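Local atomic coordinates of cation-transporting ATPase, E1-E2 family protein (Streptococcus pneumoniae, PDB entry 4F2F), a protein that probably exports copper(I) from the cell as a P-type ATPase, this cupredoxin-fold domain binding copper(I) ions. Residues F42-T46 and P47-Y51. Numbering follows the deposited sequence.
Sequences FHRAT and PSNCY. With CU1 (copper (I) ion), chain B; CU1 (copper (I) ion), chain C.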
loop_
_atom_site.group_PDB
_atom_site.type_symbol
_atom_site.label_atom_id
_atom_site.label_comp_id
_atom_site.label_asym_id
_atom_site.label_seq_id
_atom_site.Cartn_x
_atom_site.Cartn_y
_atom_site.Cartn_z
ATOM N N PHE A 42 -4.997 -0.886 -4.594
ATOM C CA PHE A 42 -3.960 -1.143 -5.584
ATOM C C PHE A 42 -4.585 -1.428 -6.944
ATOM O O PHE A 42 -5.530 -2.207 -7.048
ATOM C CB PHE A 42 -3.123 -2.353 -5.169
ATOM C CG PHE A 42 -2.136 -2.071 -4.070
ATOM C CD1 PHE A 42 -2.541 -2.039 -2.744
ATOM C CD2 PHE A 42 -0.800 -1.862 -4.362
ATOM C CE1 PHE A 42 -1.628 -1.789 -1.733
ATOM C CE2 PHE A 42 0.113 -1.613 -3.354
ATOM C CZ PHE A 42 -0.302 -1.577 -2.039
ATOM N N HIS A 43 -4.057 -0.800 -7.986
ATOM C CA HIS A 43 -4.458 -1.129 -9.349
ATOM C C HIS A 43 -3.276 -1.723 -10.095
ATOM O O HIS A 43 -2.243 -1.071 -10.250
ATOM C CB HIS A 43 -4.973 0.107 -10.090
ATOM C CG HIS A 43 -5.286 -0.144 -11.533
ATOM N ND1 HIS A 43 -4.759 0.619 -12.552
ATOM C CD2 HIS A 43 -6.065 -1.079 -12.126
ATOM C CE1 HIS A 43 -5.204 0.167 -13.712
ATOM N NE2 HIS A 43 -5.997 -0.862 -13.481
ATOM N N ARG A 44 -3.422 -2.961 -10.556
ATOM C CA ARG A 44 -2.360 -3.598 -11.325
ATOM C C ARG A 44 -2.458 -3.224 -12.799
ATOM O O ARG A 44 -3.293 -3.758 -13.532
ATOM C CB ARG A 44 -2.393 -5.116 -11.156
ATOM C CG ARG A 44 -1.307 -5.828 -11.942
ATOM C CD ARG A 44 -1.320 -7.324 -11.702
ATOM N NE ARG A 44 -0.517 -8.015 -12.707
ATOM C CZ ARG A 44 -0.499 -9.331 -12.885
ATOM N NH1 ARG A 44 -1.236 -10.119 -12.118
ATOM N NH2 ARG A 44 0.259 -9.858 -13.837
ATOM N N ALA A 45 -1.594 -2.311 -13.230
ATOM C CA ALA A 45 -1.635 -1.787 -14.590
ATOM C C ALA A 45 -0.559 -2.391 -15.484
ATOM O O ALA A 45 -0.211 -1.819 -16.518
ATOM C CB ALA A 45 -1.508 -0.273 -14.570
ATOM N N THR A 46 -0.032 -3.544 -15.088
ATOM C CA THR A 46 1.001 -4.211 -15.868
ATOM C C THR A 46 0.725 -5.705 -15.974
ATOM O O THR A 46 0.265 -6.322 -15.014
ATOM C CB THR A 46 2.398 -3.989 -15.258
ATOM O OG1 THR A 46 3.346 -4.846 -15.907
ATOM C CG2 THR A 46 2.384 -4.295 -13.769
ATOM N N PRO A 47 0.994 -6.291 -17.150
ATOM C CA PRO A 47 0.825 -7.737 -17.324
ATOM C C PRO A 47 1.971 -8.548 -16.721
ATOM O O PRO A 47 1.923 -9.775 -16.758
ATOM C CB PRO A 47 0.802 -7.902 -18.847
ATOM C CG PRO A 47 1.588 -6.753 -19.355
ATOM C CD PRO A 47 1.315 -5.613 -18.418
ATOM N N SER A 48 2.984 -7.883 -16.172
ATOM C CA SER A 48 4.089 -8.596 -15.531
ATOM C C SER A 48 3.645 -9.294 -14.254
ATOM O O SER A 48 3.064 -8.666 -13.367
ATOM C CB SER A 48 5.241 -7.651 -15.194
ATOM O OG SER A 48 6.223 -8.323 -14.420
ATOM N N ASN A 49 3.937 -10.584 -14.144
ATOM C CA ASN A 49 3.579 -11.317 -12.934
ATOM C C ASN A 49 4.438 -10.973 -11.718
ATOM O O ASN A 49 4.206 -11.492 -10.626
ATOM C CB ASN A 49 3.566 -12.828 -13.175
ATOM C CG ASN A 49 2.190 -13.341 -13.551
ATOM O OD1 ASN A 49 1.204 -12.605 -13.500
ATOM N ND2 ASN A 49 2.117 -14.611 -13.930
ATOM N N CYS A 50 5.417 -10.092 -11.894
ATOM C CA CYS A 50 6.172 -9.595 -10.750
ATOM C C CYS A 50 5.215 -8.900 -9.784
ATOM O O CYS A 50 5.484 -8.804 -8.587
ATOM C CB CYS A 50 7.276 -8.636 -11.204
ATOM S SG CYS A 50 8.485 -8.203 -9.932
ATOM N N TYR A 51 4.080 -8.444 -10.315
ATOM C CA TYR A 51 3.098 -7.688 -9.541
ATOM C C TYR A 51 1.809 -8.468 -9.270
ATOM O O TYR A 51 0.777 -7.867 -8.969
ATOM C CB TYR A 51 2.747 -6.385 -10.268
ATOM C CG TYR A 51 3.929 -5.481 -10.536
ATOM C CD1 TYR A 51 4.231 -4.431 -9.682
ATOM C CD2 TYR A 51 4.739 -5.673 -11.649
ATOM C CE1 TYR A 51 5.307 -3.600 -9.926
ATOM C CE2 TYR A 51 5.815 -4.848 -11.900
ATOM C CZ TYR A 51 6.096 -3.813 -11.036
ATOM O OH TYR A 51 7.172 -2.988 -11.284
HETATM CU CU CU1 B . 7.489 -8.137 -8.015
HETATM CU CU CU1 C . 9.542 -10.122 -9.539
HETATM O O HOH W 1 -1.455 -12.877 -12.883
#
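With every torsion from chi1 (180°) to chi3 near trans, Arg44 reaches in a straight line from the end of strand 38-44 to the far side of the turn at Asn49, while Thr46, its OG1 trans to the backbone N, sets that oxygen beside the backbone N of Ser48. Residues 45-51 belong to the loop of the cupredoxin fold that leads from strand 38-44 to the copper ligand Cys50. The arginine's guanidinium gathers carbonyl and amide oxygens of the loop. Its NE donates to Thr46 O at 3.0 Å, meeting the carbonyl almost head-on, and NH2 donates to Asn49 OD1 at 2.9 Å, with the guanidinium and amide planes turned 59° apart. A weak third bond runs from NH2 to Pro47 O. A water molecule bridges Arg44 NH1 and Asn49 OD1, so the amide oxygen receives two hydrogens; NH1 also donates to Ile65 O. Over one guanidinium face lies the carbonyl carbon of Tyr51, towards the rim. Thr46 works in two directions: OG1 accepts a nearly straight hydrogen bond from the N-H of Ser48 at 3.1 Å, and CG2 packs obliquely on the Tyr51 ring, 3.5 Å from CD2. The far end of that ring is fixed by a hydrogen bond between Tyr51 OH and Gly24 N. Further along, Ser48 OG accepts from Cys50 N in an ST turn that holds the backbone N of the copper ligand itself. Cys87 SG completes the site of one ion, and Met89 and Met91 also bind the other; Cys50 SG bridges both copper ions at 2.2 Å, and Cys50 O also binds the ion shared with Cys87.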